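Local coordinates for protein thiol-activated cytolysin (Desulfobulbus propionicus, PDB 6NAL) that probably perforates membranes as a cytolysin of the cholesterol-dependent type, assembling from soluble monomers into large oligomeric beta-barrel pores, at residues L14-K19 with F340-V345; L77-D82 with P231-K236; E367-H372 with S413-L418. All coordinates share one frame; numbering follows the deposited sequence.

Contact 1: residues L14-K19 with F340-V345; sequences LQYNPK and FLKDGV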
loop_
_atom_site.group_PDB
_atom_site.type_symbol
_atom_site.label_atom_id
_atom_site.label_comp_id
_atom_site.label_asym_id
_atom_site.label_seq_id
_atom_site.Cartn_x
_atom_site.Cartn_y
_atom_site.Cartn_z
ATOM N N LEU A 14 -41.323 33.238 3.161
ATOM C CA LEU A 14 -39.915 33.340 3.530
ATOM C C LEU A 14 -39.118 32.334 2.698
ATOM O O LEU A 14 -39.154 31.124 2.950
ATOM C CB LEU A 14 -39.753 33.105 5.019
ATOM C CG LEU A 14 -38.453 33.541 5.674
ATOM C CD1 LEU A 14 -38.373 34.998 6.028
ATOM C CD2 LEU A 14 -38.303 32.660 6.940
ATOM N N GLN A 15 -38.404 32.853 1.693
ATOM C CA GLN A 15 -37.737 32.043 0.676
ATOM C C GLN A 15 -36.293 31.806 1.110
ATOM O O GLN A 15 -35.539 32.759 1.362
ATOM C CB GLN A 15 -37.797 32.712 -0.700
ATOM C CG GLN A 15 -39.099 33.437 -0.976
ATOM C CD GLN A 15 -38.911 34.720 -1.777
ATOM O OE1 GLN A 15 -38.252 34.720 -2.815
ATOM N NE2 GLN A 15 -39.492 35.821 -1.295
ATOM N N TYR A 16 -35.939 30.538 1.275
ATOM C CA TYR A 16 -34.593 30.137 1.655
ATOM C C TYR A 16 -34.451 28.693 1.211
ATOM O O TYR A 16 -35.443 27.965 1.074
ATOM C CB TYR A 16 -34.319 30.276 3.166
ATOM C CG TYR A 16 -35.193 29.377 3.977
ATOM C CD1 TYR A 16 -34.914 28.012 4.100
ATOM C CD2 TYR A 16 -36.337 29.885 4.595
ATOM C CE1 TYR A 16 -35.751 27.201 4.806
ATOM C CE2 TYR A 16 -37.178 29.083 5.312
ATOM C CZ TYR A 16 -36.885 27.746 5.425
ATOM O OH TYR A 16 -37.748 26.971 6.167
ATOM N N ASN A 17 -33.208 28.287 1.012
ATOM C CA ASN A 17 -32.900 26.949 0.524
ATOM C C ASN A 17 -32.578 26.059 1.716
ATOM O O ASN A 17 -31.557 26.290 2.385
ATOM C CB ASN A 17 -31.726 27.006 -0.450
ATOM C CG ASN A 17 -31.108 25.631 -0.731
ATOM O OD1 ASN A 17 -29.902 25.521 -0.880
ATOM N ND2 ASN A 17 -31.929 24.597 -0.826
ATOM N N PRO A 18 -33.412 25.064 2.045
ATOM C CA PRO A 18 -33.160 24.297 3.276
ATOM C C PRO A 18 -31.748 23.745 3.363
ATOM O O PRO A 18 -31.213 23.644 4.473
ATOM C CB PRO A 18 -34.207 23.171 3.219
ATOM C CG PRO A 18 -35.316 23.712 2.377
ATOM C CD PRO A 18 -34.621 24.591 1.338
ATOM N N LYS A 19 -31.114 23.411 2.232
ATOM C CA LYS A 19 -29.838 22.713 2.283
ATOM C C LYS A 19 -28.664 23.607 2.634
ATOM O O LYS A 19 -27.696 23.102 3.201
ATOM C CB LYS A 19 -29.571 22.026 0.953
ATOM C CG LYS A 19 -30.556 20.902 0.663
ATOM C CD LYS A 19 -31.124 20.979 -0.747
ATOM C CE LYS A 19 -32.126 19.841 -0.991
ATOM N NZ LYS A 19 -31.465 18.556 -1.391
ATOM N N PHE A 340 -37.482 22.440 9.976
ATOM C CA PHE A 340 -37.825 23.831 9.701
ATOM C C PHE A 340 -39.303 24.067 10.023
ATOM O O PHE A 340 -40.165 23.237 9.714
ATOM C CB PHE A 340 -37.521 24.200 8.246
ATOM C CG PHE A 340 -36.050 24.335 7.967
ATOM C CD1 PHE A 340 -35.358 25.485 8.346
ATOM C CD2 PHE A 340 -35.366 23.315 7.332
ATOM C CE1 PHE A 340 -33.979 25.614 8.102
ATOM C CE2 PHE A 340 -33.995 23.415 7.084
ATOM C CZ PHE A 340 -33.285 24.557 7.473
ATOM N N LEU A 341 -39.606 25.202 10.665
ATOM C CA LEU A 341 -40.976 25.389 11.137
ATOM C C LEU A 341 -41.922 25.670 9.983
ATOM O O LEU A 341 -43.056 25.181 9.980
ATOM C CB LEU A 341 -41.028 26.508 12.168
ATOM C CG LEU A 341 -42.420 26.889 12.679
ATOM C CD1 LEU A 341 -43.167 25.711 13.310
ATOM C CD2 LEU A 341 -42.297 28.059 13.652
ATOM N N LYS A 342 -41.454 26.405 8.979
ATOM C CA LYS A 342 -42.279 26.803 7.835
ATOM C C LYS A 342 -43.040 25.628 7.188
ATOM O O LYS A 342 -44.251 25.706 6.949
ATOM C CB LYS A 342 -41.393 27.432 6.785
ATOM C CG LYS A 342 -42.072 27.687 5.372
ATOM C CD LYS A 342 -41.032 28.035 4.294
ATOM C CE LYS A 342 -41.722 28.174 2.915
ATOM N NZ LYS A 342 -40.787 28.625 1.795
ATOM N N ASP A 343 -42.377 24.492 6.985
ATOM C CA ASP A 343 -42.953 23.386 6.195
ATOM C C ASP A 343 -42.696 22.010 6.790
ATOM O O ASP A 343 -43.340 21.051 6.363
ATOM C CB ASP A 343 -42.413 23.411 4.748
ATOM C CG ASP A 343 -40.875 23.711 4.653
ATOM O OD1 ASP A 343 -40.107 23.519 5.640
ATOM O OD2 ASP A 343 -40.439 24.142 3.541
ATOM N N GLY A 344 -41.781 21.878 7.753
ATOM C CA GLY A 344 -41.511 20.588 8.360
ATOM C C GLY A 344 -40.420 19.776 7.695
ATOM O O GLY A 344 -40.303 18.576 7.970
ATOM N N VAL A 345 -39.618 20.392 6.843
ATOM C CA VAL A 345 -38.466 19.746 6.239
ATOM C C VAL A 345 -37.312 19.659 7.237
ATOM O O VAL A 345 -37.027 20.616 7.975
ATOM C CB VAL A 345 -38.050 20.521 4.974
ATOM C CG1 VAL A 345 -36.668 20.031 4.444
ATOM C CG2 VAL A 345 -39.111 20.376 3.900
HETATM O O HOH W 1 -38.766 27.690 8.928
#
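Y16 and P18 lie against F340, where the loop following helix 2-12 of this cytolysin meets the loop that joins strand 332-340 to strand 349-372. F340 comes first along the second of these. Over one face of its ring, offset toward the rim, sits CE1 of Y16, 4.0 Å from CD1 of F340; the two rings are inclined at 40°, an oblique pairing. Another part of the F340 ring meets the proline, with CE2 3.9 Å from CB of P18. K342 follows, its backbone N-H giving a hydrogen bond to a water that also bonds OH of Y16 at 3.0 Å. The lysine reaches across with an extended chain: CG stands anti to the backbone N (chi1 170°), carrying CD past the Y16 hydroxyl, and NZ donates to the carbonyl O of L14 over 3.2 Å, from 45° above the carbonyl plane. Next, OD1 of D343 accepts a weak bond from V345 N. G344 N donates to F340 O and F340 N to V345 O, so the loop is closed from within. At its far end, CG1 of V345 rests 4.2 Å from CB of P18.

Contact 2: residues L77-D82 with P231-K236; sequences LVASND and PPLFVK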
loop_
_atom_site.group_PDB
_atom_site.type_symbol
_atom_site.label_atom_id
_atom_site.label_comp_id
_atom_site.label_asym_id
_atom_site.label_seq_id
_atom_site.Cartn_x
_atom_site.Cartn_y
_atom_site.Cartn_z
ATOM N N LEU A 77 -36.125 27.510 17.746
ATOM C CA LEU A 77 -34.772 28.030 17.649
ATOM C C LEU A 77 -34.697 28.888 16.410
ATOM O O LEU A 77 -35.514 28.715 15.501
ATOM C CB LEU A 77 -33.733 26.915 17.523
ATOM C CG LEU A 77 -33.646 25.922 18.661
ATOM C CD1 LEU A 77 -32.838 24.703 18.188
ATOM C CD2 LEU A 77 -33.003 26.629 19.895
ATOM N N VAL A 78 -33.686 29.770 16.340
ATOM C CA VAL A 78 -33.346 30.420 15.069
ATOM C C VAL A 78 -32.176 29.669 14.422
ATOM O O VAL A 78 -31.119 29.467 15.030
ATOM C CB VAL A 78 -33.057 31.936 15.205
ATOM C CG1 VAL A 78 -34.097 32.634 16.106
ATOM C CG2 VAL A 78 -31.659 32.236 15.690
ATOM N N ALA A 79 -32.375 29.232 13.193
ATOM C CA ALA A 79 -31.332 28.473 12.508
ATOM C C ALA A 79 -30.100 29.347 12.336
ATOM O O ALA A 79 -30.190 30.550 12.039
ATOM C CB ALA A 79 -31.843 27.976 11.160
ATOM N N SER A 80 -28.943 28.744 12.535
ATOM C CA SER A 80 -27.700 29.494 12.618
ATOM C C SER A 80 -26.560 28.496 12.595
ATOM O O SER A 80 -26.665 27.423 13.209
ATOM C CB SER A 80 -27.650 30.317 13.904
ATOM O OG SER A 80 -26.352 30.788 14.079
ATOM N N ASN A 81 -25.465 28.857 11.925
ATOM C CA ASN A 81 -24.299 27.997 11.979
ATOM C C ASN A 81 -23.866 27.743 13.409
ATOM O O ASN A 81 -23.268 26.707 13.700
ATOM C CB ASN A 81 -23.160 28.595 11.190
ATOM C CG ASN A 81 -23.384 28.466 9.741
ATOM O OD1 ASN A 81 -23.815 27.414 9.257
ATOM N ND2 ASN A 81 -23.125 29.536 9.019
ATOM N N ASP A 82 -24.149 28.663 14.322
ATOM C CA ASP A 82 -23.708 28.442 15.699
ATOM C C ASP A 82 -24.477 27.305 16.401
ATOM O O ASP A 82 -23.982 26.758 17.399
ATOM C CB ASP A 82 -23.764 29.795 16.410
ATOM C CG ASP A 82 -22.843 30.866 15.702
ATOM O OD1 ASP A 82 -23.251 31.454 14.670
ATOM O OD2 ASP A 82 -21.699 31.100 16.152
ATOM N N PRO A 231 -34.026 31.256 9.365
ATOM C CA PRO A 231 -35.419 30.764 9.506
ATOM C C PRO A 231 -35.623 30.066 10.834
ATOM O O PRO A 231 -34.636 29.674 11.478
ATOM C CB PRO A 231 -35.572 29.770 8.349
ATOM C CG PRO A 231 -34.153 29.374 7.998
ATOM C CD PRO A 231 -33.284 30.578 8.297
ATOM N N PRO A 232 -36.877 29.933 11.286
ATOM C CA PRO A 232 -37.129 29.313 12.586
ATOM C C PRO A 232 -37.102 27.808 12.463
ATOM O O PRO A 232 -37.516 27.235 11.445
ATOM C CB PRO A 232 -38.536 29.821 12.958
ATOM C CG PRO A 232 -39.206 29.984 11.627
ATOM C CD PRO A 232 -38.112 30.562 10.745
ATOM N N LEU A 233 -36.648 27.173 13.541
ATOM C CA LEU A 233 -36.665 25.721 13.638
ATOM C C LEU A 233 -37.469 25.230 14.834
ATOM O O LEU A 233 -37.696 25.950 15.808
ATOM C CB LEU A 233 -35.253 25.159 13.770
ATOM C CG LEU A 233 -34.215 25.584 12.770
ATOM C CD1 LEU A 233 -32.837 25.374 13.369
ATOM C CD2 LEU A 233 -34.367 24.818 11.508
ATOM N N PHE A 234 -37.842 23.951 14.751
ATOM C CA PHE A 234 -38.686 23.271 15.722
ATOM C C PHE A 234 -38.022 21.946 16.106
ATOM O O PHE A 234 -37.836 21.069 15.252
ATOM C CB PHE A 234 -40.068 23.048 15.095
ATOM C CG PHE A 234 -41.017 22.261 15.925
ATOM C CD1 PHE A 234 -41.811 22.879 16.850
ATOM C CD2 PHE A 234 -41.173 20.913 15.727
ATOM C CE1 PHE A 234 -42.687 22.137 17.622
ATOM C CE2 PHE A 234 -42.096 20.174 16.447
ATOM C CZ PHE A 234 -42.844 20.793 17.404
ATOM N N VAL A 235 -37.681 21.800 17.384
ATOM C CA VAL A 235 -37.121 20.577 17.905
ATOM C C VAL A 235 -38.188 19.499 17.875
ATOM O O VAL A 235 -39.106 19.463 18.708
ATOM C CB VAL A 235 -36.548 20.785 19.304
ATOM C CG1 VAL A 235 -35.911 19.532 19.785
ATOM C CG2 VAL A 235 -35.508 21.887 19.289
ATOM N N LYS A 236 -38.029 18.589 16.917
ATOM C CA LYS A 236 -38.967 17.499 16.712
ATOM C C LYS A 236 -38.716 16.301 17.619
ATOM O O LYS A 236 -39.653 15.548 17.927
ATOM C CB LYS A 236 -38.910 17.021 15.271
ATOM C CG LYS A 236 -40.106 16.208 14.903
ATOM C CD LYS A 236 -40.015 15.705 13.470
ATOM C CE LYS A 236 -41.149 14.731 13.173
ATOM N NZ LYS A 236 -41.056 14.164 11.808
#
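The carbonyl of P231 points almost straight at A79 N, 2.9 Å from O to N with a C=O...N angle of 170°. The plane at L77 is approached differently, since L233 N reaches L77 O over 2.7 Å while tilted 25° from the carbonyl plane. L77 N returns a bond to L233 O, making L77 and L233 an antiparallel hydrogen-bonded pair; V78 and P232 form the non-hydrogen-bonded pair beside it, where CA of P232 makes a C-H...O contact of 3.4 Å to L77 O. Strand 76-78 thus joins the start of strand 232-250 in the large antiparallel sheet. As a proline, P232 has no N-H to offer. The P231 ring meets A79 through CD, which lies 4.1 Å from the A79 CB. On the sheet face that bears L77 and L233, L233 turns CG beside its own backbone N (chi1 -52°), and its CD1 then packs over A79, 3.6 Å from CB. Farther along, the side chains of L77 and V235 cross, CD1 of the first 4.0 Å from CG2 of the second. S80 ends the extended run: its OG accepts from D82 N, an N-cap on the short helix 81-84. L83 of that helix touches L77 and L233, V78 bonds backbone to backbone with Q89, and strand 332-340 flanks strand 232-250 through F234-V339 backbone bonding, with F340 touching L233 and Y336 touching V235.

Contact 3: residues E367-H372 with S413-L418; sequences EIRLEH and STTIPL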
loop_
_atom_site.group_PDB
_atom_site.type_symbol
_atom_site.label_atom_id
_atom_site.label_comp_id
_atom_site.label_asym_id
_atom_site.label_seq_id
_atom_site.Cartn_x
_atom_site.Cartn_y
_atom_site.Cartn_z
ATOM N N GLU A 367 18.757 -12.225 8.574
ATOM C CA GLU A 367 20.095 -12.761 8.358
ATOM C C GLU A 367 20.032 -13.799 7.265
ATOM O O GLU A 367 19.015 -14.478 7.097
ATOM C CB GLU A 367 20.681 -13.350 9.644
ATOM C CG GLU A 367 21.131 -12.242 10.608
ATOM C CD GLU A 367 21.527 -12.731 12.007
ATOM O OE1 GLU A 367 21.483 -13.967 12.265
ATOM O OE2 GLU A 367 21.882 -11.858 12.846
ATOM N N ILE A 368 21.132 -13.906 6.514
ATOM C CA ILE A 368 21.398 -15.048 5.635
ATOM C C ILE A 368 22.633 -15.779 6.156
ATOM O O ILE A 368 23.725 -15.204 6.201
ATOM C CB ILE A 368 21.597 -14.624 4.172
ATOM C CG1 ILE A 368 20.330 -13.988 3.600
ATOM C CG2 ILE A 368 22.010 -15.838 3.303
ATOM C CD1 ILE A 368 20.597 -13.148 2.405
ATOM N N ARG A 369 22.454 -17.039 6.567
ATOM C CA ARG A 369 23.560 -17.904 6.976
ATOM C C ARG A 369 23.916 -18.836 5.824
ATOM O O ARG A 369 23.049 -19.533 5.295
ATOM C CB ARG A 369 23.216 -18.738 8.219
ATOM C CG ARG A 369 23.081 -17.974 9.529
ATOM C CD ARG A 369 23.553 -18.810 10.710
ATOM N NE ARG A 369 22.995 -18.349 11.987
ATOM C CZ ARG A 369 23.407 -18.784 13.176
ATOM N NH1 ARG A 369 24.385 -19.687 13.254
ATOM N NH2 ARG A 369 22.851 -18.322 14.287
ATOM N N LEU A 370 25.177 -18.852 5.439
ATOM C CA LEU A 370 25.686 -19.771 4.414
ATOM C C LEU A 370 26.549 -20.837 5.073
ATOM O O LEU A 370 27.336 -20.512 5.953
ATOM C CB LEU A 370 26.514 -19.026 3.382
ATOM C CG LEU A 370 25.748 -17.814 2.842
ATOM C CD1 LEU A 370 26.742 -17.084 1.932
ATOM C CD2 LEU A 370 24.461 -18.158 2.071
ATOM N N GLU A 371 26.350 -22.103 4.718
ATOM C CA GLU A 371 27.124 -23.193 5.296
ATOM C C GLU A 371 27.485 -24.161 4.191
ATOM O O GLU A 371 26.652 -24.552 3.369
ATOM C CB GLU A 371 26.367 -23.900 6.413
ATOM C CG GLU A 371 25.519 -22.894 7.227
ATOM C CD GLU A 371 24.924 -23.445 8.534
ATOM O OE1 GLU A 371 23.913 -24.182 8.467
ATOM O OE2 GLU A 371 25.444 -23.098 9.629
ATOM N N HIS A 372 28.753 -24.475 4.160
ATOM C CA HIS A 372 29.331 -25.388 3.200
ATOM C C HIS A 372 30.015 -26.486 3.996
ATOM O O HIS A 372 30.920 -26.212 4.795
ATOM C CB HIS A 372 30.315 -24.639 2.332
ATOM C CG HIS A 372 31.129 -25.497 1.424
ATOM N ND1 HIS A 372 30.688 -26.707 0.944
ATOM C CD2 HIS A 372 32.344 -25.283 0.863
ATOM C CE1 HIS A 372 31.594 -27.200 0.115
ATOM N NE2 HIS A 372 32.609 -26.353 0.047
ATOM N N SER A 413 31.268 -21.068 6.991
ATOM C CA SER A 413 30.041 -20.648 7.645
ATOM C C SER A 413 30.104 -19.154 7.950
ATOM O O SER A 413 30.997 -18.700 8.667
ATOM C CB SER A 413 29.839 -21.456 8.919
ATOM O OG SER A 413 28.710 -20.985 9.640
ATOM N N THR A 414 29.169 -18.380 7.416
ATOM C CA THR A 414 29.134 -16.947 7.683
ATOM C C THR A 414 27.689 -16.481 7.761
ATOM O O THR A 414 26.745 -17.192 7.381
ATOM C CB THR A 414 29.962 -16.155 6.634
ATOM O OG1 THR A 414 30.192 -14.824 7.114
ATOM C CG2 THR A 414 29.322 -16.131 5.244
ATOM N N THR A 415 27.526 -15.309 8.361
ATOM C CA THR A 415 26.226 -14.688 8.508
ATOM C C THR A 415 26.292 -13.360 7.774
ATOM O O THR A 415 27.195 -12.554 8.028
ATOM C CB THR A 415 25.867 -14.528 9.985
ATOM O OG1 THR A 415 25.586 -15.817 10.546
ATOM C CG2 THR A 415 24.619 -13.689 10.143
ATOM N N ILE A 416 25.370 -13.158 6.836
ATOM C CA ILE A 416 25.180 -11.863 6.168
ATOM C C ILE A 416 24.033 -11.089 6.825
ATOM O O ILE A 416 22.878 -11.424 6.592
ATOM C CB ILE A 416 24.900 -12.077 4.670
ATOM C CG1 ILE A 416 26.058 -12.823 4.010
ATOM C CG2 ILE A 416 24.628 -10.742 3.927
ATOM C CD1 ILE A 416 25.714 -13.302 2.683
ATOM N N PRO A 417 24.261 -10.095 7.664
ATOM C CA PRO A 417 23.126 -9.364 8.261
ATOM C C PRO A 417 22.571 -8.287 7.328
ATOM O O PRO A 417 23.308 -7.520 6.708
ATOM C CB PRO A 417 23.730 -8.748 9.531
ATOM C CG PRO A 417 25.181 -8.435 9.083
ATOM C CD PRO A 417 25.559 -9.501 8.013
ATOM N N LEU A 418 21.238 -8.214 7.282
ATOM C CA LEU A 418 20.490 -7.296 6.441
ATOM C C LEU A 418 19.496 -6.491 7.267
ATOM O O LEU A 418 18.806 -7.033 8.135
ATOM C CB LEU A 418 19.752 -8.087 5.362
ATOM C CG LEU A 418 20.696 -8.691 4.305
ATOM C CD1 LEU A 418 19.880 -9.650 3.453
ATOM C CD2 LEU A 418 21.362 -7.634 3.428
#
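I368 and I416 form the centre of an antiparallel strand pair in the C-terminal beta sandwich, the axes of strands 367-372 and 413-418 approaching to 4.5 Å with 164° between their directions. Backbone hydrogen bonds come in two couples. I368 and I416 exchange theirs, I416 N reaching I368 O at 2.7 Å; L370 and T414 do the same. Between these couples lies R369 with T415, a non-hydrogen-bonded pair; E367 with P417 and E371 with S413 flank them. C-H...O contacts add to the join, the shortest being 3.2 Å from CA of S413 to O of L370. Apolar contacts fill the face bearing I368, L370, I416 and L418. CD1 of I368 meets CD1 of L418 at 3.7 Å and CD1 of L370 meets CD1 of I416 at 4.0 Å, each couple passing at a slant. W401 lies against L370, T414 and I416, while V382 touches I368 and W384 touches L418, so this face turns into the sandwich. Mostly polar side chains populate the other face, and T415 divides its two branches between neighbours. With CG2 anti to the backbone N and OG1 beside it (chi1 -71°), the methyl lies 3.7 Å from the carboxylate carbon CD of E367, and OG1 faces the stem of R369, 3.5 Å from CG. The contact also buries NE of R369, which has no partner in the model.

Contacts 1 and 2 are neighbours, their centres about 10 Å apart, whereas contact 3 lies about 76 Å from contact 1 and 73 Å from contact 2, centre to centre, on the opposite side of the chain's centre. Along the chain, both segments of contact 2 fall between those of contact 1, and contact 3 opens only after both have closed. F340 packs on P231 and L233, Y16 on P231, and L341 N probably hydrogen-bonds P232 O, tying the first two into one patch at the end of the large antiparallel sheet. Strand 349-372 begins just after contact 1 and ends in contact 3, physically connecting that body to the beta sandwich, the domain that in related cytolysins recognises the membrane.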